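Local coordinates for alanine racemase (PDB 3C3K), which belongs, despite its enzyme name, to the periplasmic binding protein-like family, with two lobes, each built round a parallel beta sheet flanked by helices, at residues Ala93-Asp96 with Ser102-Ser105; Val247-Glu252 with Lys261-Leu266. One frame throughout, in Å; residues are numbered along the deposited sequence.

Contact 1. Residues Ala93-Asp96 with Ser102-Ser105; sequences AEYD and SSVS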
loop_
_atom_site.group_PDB
_atom_site.type_symbol
_atom_site.label_atom_id
_atom_site.label_comp_id
_atom_site.label_asym_id
_atom_site.label_seq_id
_atom_site.Cartn_x
_atom_site.Cartn_y
_atom_site.Cartn_z
ATOM N N ALA B 93 13.664 -5.642 -9.540
ATOM C CA ALA B 93 14.194 -4.737 -8.536
ATOM C C ALA B 93 15.441 -5.206 -7.851
ATOM O O ALA B 93 15.903 -4.536 -6.989
ATOM C CB ALA B 93 13.139 -4.376 -7.480
ATOM N N GLU B 94 15.986 -6.338 -8.236
ATOM C CA GLU B 94 17.342 -6.722 -7.842
ATOM C C GLU B 94 18.174 -6.879 -9.129
ATOM O O GLU B 94 17.681 -7.345 -10.147
ATOM C CB GLU B 94 17.348 -8.018 -7.035
ATOM C CG GLU B 94 16.723 -7.932 -5.648
ATOM C CD GLU B 94 17.714 -7.492 -4.600
ATOM O OE1 GLU B 94 18.341 -6.429 -4.802
ATOM O OE2 GLU B 94 17.870 -8.215 -3.590
ATOM N N TYR B 95 19.418 -6.454 -9.084
ATOM C CA TYR B 95 20.278 -6.472 -10.271
ATOM C C TYR B 95 21.583 -7.197 -10.021
ATOM O O TYR B 95 22.398 -6.710 -9.232
ATOM C CB TYR B 95 20.602 -5.042 -10.678
ATOM C CG TYR B 95 21.484 -4.886 -11.875
ATOM C CD1 TYR B 95 21.125 -5.434 -13.087
ATOM C CD2 TYR B 95 22.617 -4.110 -11.819
ATOM C CE1 TYR B 95 21.894 -5.285 -14.211
ATOM C CE2 TYR B 95 23.396 -3.920 -12.922
ATOM C CZ TYR B 95 23.003 -4.514 -14.131
ATOM O OH TYR B 95 23.731 -4.353 -15.251
ATOM N N ASP B 96 21.768 -8.341 -10.701
ATOM C CA ASP B 96 23.046 -9.016 -10.767
ATOM C C ASP B 96 23.235 -9.501 -12.191
ATOM O O ASP B 96 22.522 -10.404 -12.640
ATOM C CB ASP B 96 23.085 -10.237 -9.871
ATOM C CG ASP B 96 24.451 -10.906 -9.894
ATOM O OD1 ASP B 96 25.372 -10.402 -10.608
ATOM O OD2 ASP B 96 24.604 -11.906 -9.164
ATOM N N SER B 102 16.513 -13.621 -15.732
ATOM C CA SER B 102 16.366 -12.319 -16.304
ATOM C C SER B 102 15.712 -11.387 -15.307
ATOM O O SER B 102 14.900 -11.820 -14.495
ATOM C CB SER B 102 15.537 -12.360 -17.597
ATOM O OG SER B 102 16.182 -13.186 -18.552
ATOM N N SER B 103 16.043 -10.087 -15.412
ATOM C CA SER B 103 15.666 -9.110 -14.400
ATOM C C SER B 103 15.325 -7.803 -15.070
ATOM O O SER B 103 15.726 -7.529 -16.200
ATOM C CB SER B 103 16.806 -8.866 -13.403
ATOM O OG SER B 103 17.889 -8.350 -14.147
ATOM N N VAL B 104 14.647 -6.962 -14.311
ATOM C CA VAL B 104 14.359 -5.596 -14.691
ATOM C C VAL B 104 14.372 -4.765 -13.382
ATOM O O VAL B 104 13.780 -5.154 -12.388
ATOM C CB VAL B 104 13.026 -5.473 -15.503
ATOM C CG1 VAL B 104 11.863 -6.101 -14.786
ATOM C CG2 VAL B 104 12.671 -3.983 -15.760
ATOM N N SER B 105 15.143 -3.690 -13.384
ATOM C CA SER B 105 15.373 -2.835 -12.203
ATOM C C SER B 105 16.029 -1.535 -12.637
ATOM O O SER B 105 16.242 -1.306 -13.830
ATOM C CB SER B 105 16.270 -3.502 -11.163
ATOM O OG SER B 105 17.484 -3.846 -11.726
HETATM O O HOH W 1 19.310 -9.328 -11.529
#

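Contact 2. Residues Val247-Glu252 with Lys261-Leu266; sequences VSLLLE and KTVHHL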
loop_
_atom_site.group_PDB
_atom_site.type_symbol
_atom_site.label_atom_id
_atom_site.label_comp_id
_atom_site.label_asym_id
_atom_site.label_seq_id
_atom_site.Cartn_x
_atom_site.Cartn_y
_atom_site.Cartn_z
ATOM N N VAL B 247 6.703 -8.692 -16.990
ATOM C CA VAL B 247 5.780 -9.550 -17.745
ATOM C C VAL B 247 6.203 -9.823 -19.149
ATOM O O VAL B 247 6.129 -10.998 -19.586
ATOM C CB VAL B 247 4.329 -9.011 -17.714
ATOM C CG1 VAL B 247 3.396 -9.868 -18.616
ATOM C CG2 VAL B 247 3.872 -8.989 -16.289
ATOM N N SER B 248 6.633 -8.772 -19.852
ATOM C CA SER B 248 7.190 -8.904 -21.177
ATOM C C SER B 248 8.323 -9.907 -21.283
ATOM O O SER B 248 8.373 -10.667 -22.266
ATOM C CB SER B 248 7.667 -7.567 -21.728
ATOM O OG SER B 248 6.513 -6.956 -22.279
ATOM N N LEU B 249 9.196 -9.899 -20.275
ATOM C CA LEU B 249 10.295 -10.847 -20.221
ATOM C C LEU B 249 9.790 -12.253 -19.920
ATOM O O LEU B 249 10.359 -13.274 -20.448
ATOM C CB LEU B 249 11.373 -10.391 -19.218
ATOM C CG LEU B 249 12.114 -9.052 -19.443
ATOM C CD1 LEU B 249 13.145 -8.763 -18.296
ATOM C CD2 LEU B 249 12.807 -9.113 -20.764
ATOM N N LEU B 250 8.759 -12.340 -19.088
ATOM C CA LEU B 250 8.169 -13.627 -18.731
ATOM C C LEU B 250 7.486 -14.214 -19.946
ATOM O O LEU B 250 7.487 -15.418 -20.136
ATOM C CB LEU B 250 7.124 -13.509 -17.591
ATOM C CG LEU B 250 6.844 -14.826 -16.868
ATOM C CD1 LEU B 250 8.023 -15.110 -15.959
ATOM C CD2 LEU B 250 5.567 -14.728 -16.023
ATOM N N LEU B 251 6.853 -13.366 -20.745
ATOM C CA LEU B 251 6.216 -13.831 -21.992
ATOM C C LEU B 251 7.199 -14.326 -23.066
ATOM O O LEU B 251 6.892 -15.256 -23.812
ATOM C CB LEU B 251 5.238 -12.772 -22.552
ATOM C CG LEU B 251 3.989 -12.414 -21.722
ATOM C CD1 LEU B 251 3.316 -11.099 -22.261
ATOM C CD2 LEU B 251 2.959 -13.575 -21.543
ATOM N N GLU B 252 8.381 -13.747 -23.176
ATOM C CA GLU B 252 9.343 -14.309 -24.108
ATOM C C GLU B 252 9.699 -15.728 -23.732
ATOM O O GLU B 252 9.904 -16.559 -24.633
ATOM C CB GLU B 252 10.657 -13.570 -24.077
ATOM C CG GLU B 252 10.507 -12.155 -23.874
ATOM C CD GLU B 252 10.980 -11.379 -25.036
ATOM O OE1 GLU B 252 11.798 -10.467 -24.762
ATOM O OE2 GLU B 252 10.547 -11.699 -26.183
ATOM N N LYS B 261 16.791 -15.643 -24.005
ATOM C CA LYS B 261 18.128 -15.646 -23.385
ATOM C C LYS B 261 18.049 -14.757 -22.182
ATOM O O LYS B 261 17.082 -14.004 -22.048
ATOM C CB LYS B 261 19.209 -15.056 -24.313
ATOM C CG LYS B 261 19.217 -15.569 -25.753
ATOM C CD LYS B 261 19.329 -17.082 -25.817
ATOM C CE LYS B 261 19.126 -17.598 -27.252
ATOM N NZ LYS B 261 19.264 -19.083 -27.380
ATOM N N THR B 262 19.057 -14.828 -21.326
ATOM C CA THR B 262 19.145 -13.980 -20.160
ATOM C C THR B 262 19.347 -12.551 -20.561
ATOM O O THR B 262 20.239 -12.252 -21.371
ATOM C CB THR B 262 20.382 -14.320 -19.368
ATOM O OG1 THR B 262 20.301 -15.678 -19.051
ATOM C CG2 THR B 262 20.459 -13.494 -18.115
ATOM N N VAL B 263 18.556 -11.658 -19.956
ATOM C CA VAL B 263 18.719 -10.226 -20.153
ATOM C C VAL B 263 18.518 -9.516 -18.842
ATOM O O VAL B 263 17.650 -9.915 -18.060
ATOM C CB VAL B 263 17.664 -9.665 -21.161
ATOM C CG1 VAL B 263 18.015 -10.068 -22.577
ATOM C CG2 VAL B 263 16.243 -10.160 -20.836
ATOM N N HIS B 264 19.267 -8.433 -18.612
ATOM C CA HIS B 264 19.141 -7.721 -17.360
ATOM C C HIS B 264 18.849 -6.316 -17.744
ATOM O O HIS B 264 19.774 -5.569 -18.090
ATOM C CB HIS B 264 20.429 -7.840 -16.531
ATOM C CG HIS B 264 20.719 -9.239 -16.056
ATOM N ND1 HIS B 264 19.967 -9.857 -15.070
ATOM C CD2 HIS B 264 21.679 -10.135 -16.414
ATOM C CE1 HIS B 264 20.421 -11.089 -14.874
ATOM N NE2 HIS B 264 21.470 -11.272 -15.663
ATOM N N HIS B 265 17.559 -5.962 -17.844
ATOM C CA HIS B 265 17.205 -4.593 -18.233
ATOM C C HIS B 265 17.378 -3.594 -17.080
ATOM O O HIS B 265 16.977 -3.865 -15.936
ATOM C CB HIS B 265 15.754 -4.501 -18.692
ATOM C CG HIS B 265 15.483 -5.170 -19.988
ATOM N ND1 HIS B 265 15.266 -4.459 -21.149
ATOM C CD2 HIS B 265 15.398 -6.482 -20.328
ATOM C CE1 HIS B 265 15.054 -5.300 -22.152
ATOM N NE2 HIS B 265 15.117 -6.536 -21.685
ATOM N N LEU B 266 17.988 -2.453 -17.391
ATOM C CA LEU B 266 18.115 -1.358 -16.459
ATOM C C LEU B 266 17.265 -0.273 -17.019
ATOM O O LEU B 266 17.503 0.154 -18.121
ATOM C CB LEU B 266 19.542 -0.859 -16.374
ATOM C CG LEU B 266 20.438 -1.658 -15.401
ATOM C CD1 LEU B 266 21.796 -1.002 -15.460
ATOM C CD2 LEU B 266 19.964 -1.693 -14.016
#

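Contact 1. Residues Ala93-Asp96 with Ser102-Ser105
A93 donates its backbone N-H to V104 O (N to O 2.9 Å, 171° at the hydrogen), carrying the pairing of the neighbouring parallel strands 89-92 and 102-105 just past the end of the first. This is the central sheet of a periplasmic binding protein-like lobe. With a phi of 71°, A93 then turns the chain out of strand direction, and Y95 comes beside the side of the strand that carries S103 and S105. S105 packs against the turn, its CB 3.6 Å from A93 CA, while S105 OG lies 3.5 Å from Y95 CB. With CG opposite the backbone N (chi1 180°), the Y95 ring extends across the direction of strand 102-105 toward strand 264-266, where it touches H264 and L266; S103 OG stands near the ring plane at its edge. Further along, where direct backbone pairing has stopped, one water fills in, giving a hydrogen to E94 O (2.9 Å from the water) and taking one from D96 N. The E94 carboxylate faces elsewhere: its OE2 accepts from the backbone N of L74 and of Q137, the latter in helix 137-152 of the other lobe, so this one carboxylate joins residues of both lobes. S103 OG is bonded to H264 ND1 and adds a weak 3.1 Å link to the same water.

Contact 2. Residues Val247-Glu252 with Lys261-Leu266
V263 and H265 are the residues through which 261-266 meets the helix, and both close on a single side chain, L249. The setting is an alpha/beta layer of the periplasmic binding protein-like lobe: helix 239-254 lies against the parallel sheet, and strand 264-266, reached from that helix by a short connection, is the sheet's edge strand within the chain. The contact is small, burying 116 Å² in all, and is made by van der Waals touching: methyl on methyl at V263 and methyl on imidazole at H265. L249 also touches V90 of strand 89-92, so one leucine serves both an inner strand and the edge. Before the strand begins, T262 leans the other way, its OG1 bonded to the backbone O of T100. V263 comes next and points at the helix; its CG2 branch, set between backbone N and carbonyl carbon, meets L249 CD2 at 3.6 Å, the two side chains running at a slant to one another. H264 turns its imidazole from the helix to the opposite side of the strand, where its NE2 is bonded to S99 O. H265 swings back toward the helix, and both L249 methyls approach the CD2-NE2 side of its imidazole obliquely. A chi2 of 179° sets L249 CD1 anti to CA, 3.8 Å from H265 CD2, and leaves L249 CD2 as the branch that, besides meeting V263, comes to 3.6 Å from H265 NE2.

How the contacts relate
From the N terminus, contact 1 comes first: it closes the short loop that leads from strand 89-92 into its parallel neighbour 102-105. The chain then runs through the other lobe before contact 2 closes a second loop, between helix 239-254 and edge strand 264-266. The two follow in series, neither enclosing the other, yet in space their centres lie about 10 Å apart because strands 102-105 and 264-266 are sheet neighbours. S103 O and H265 N, 2.9 Å apart, probably form one of the bonds joining them. Together the contacts tie the 93-96 loop on one side and the helix on the other to the last two strands of the sheet, 102-105 and 264-266.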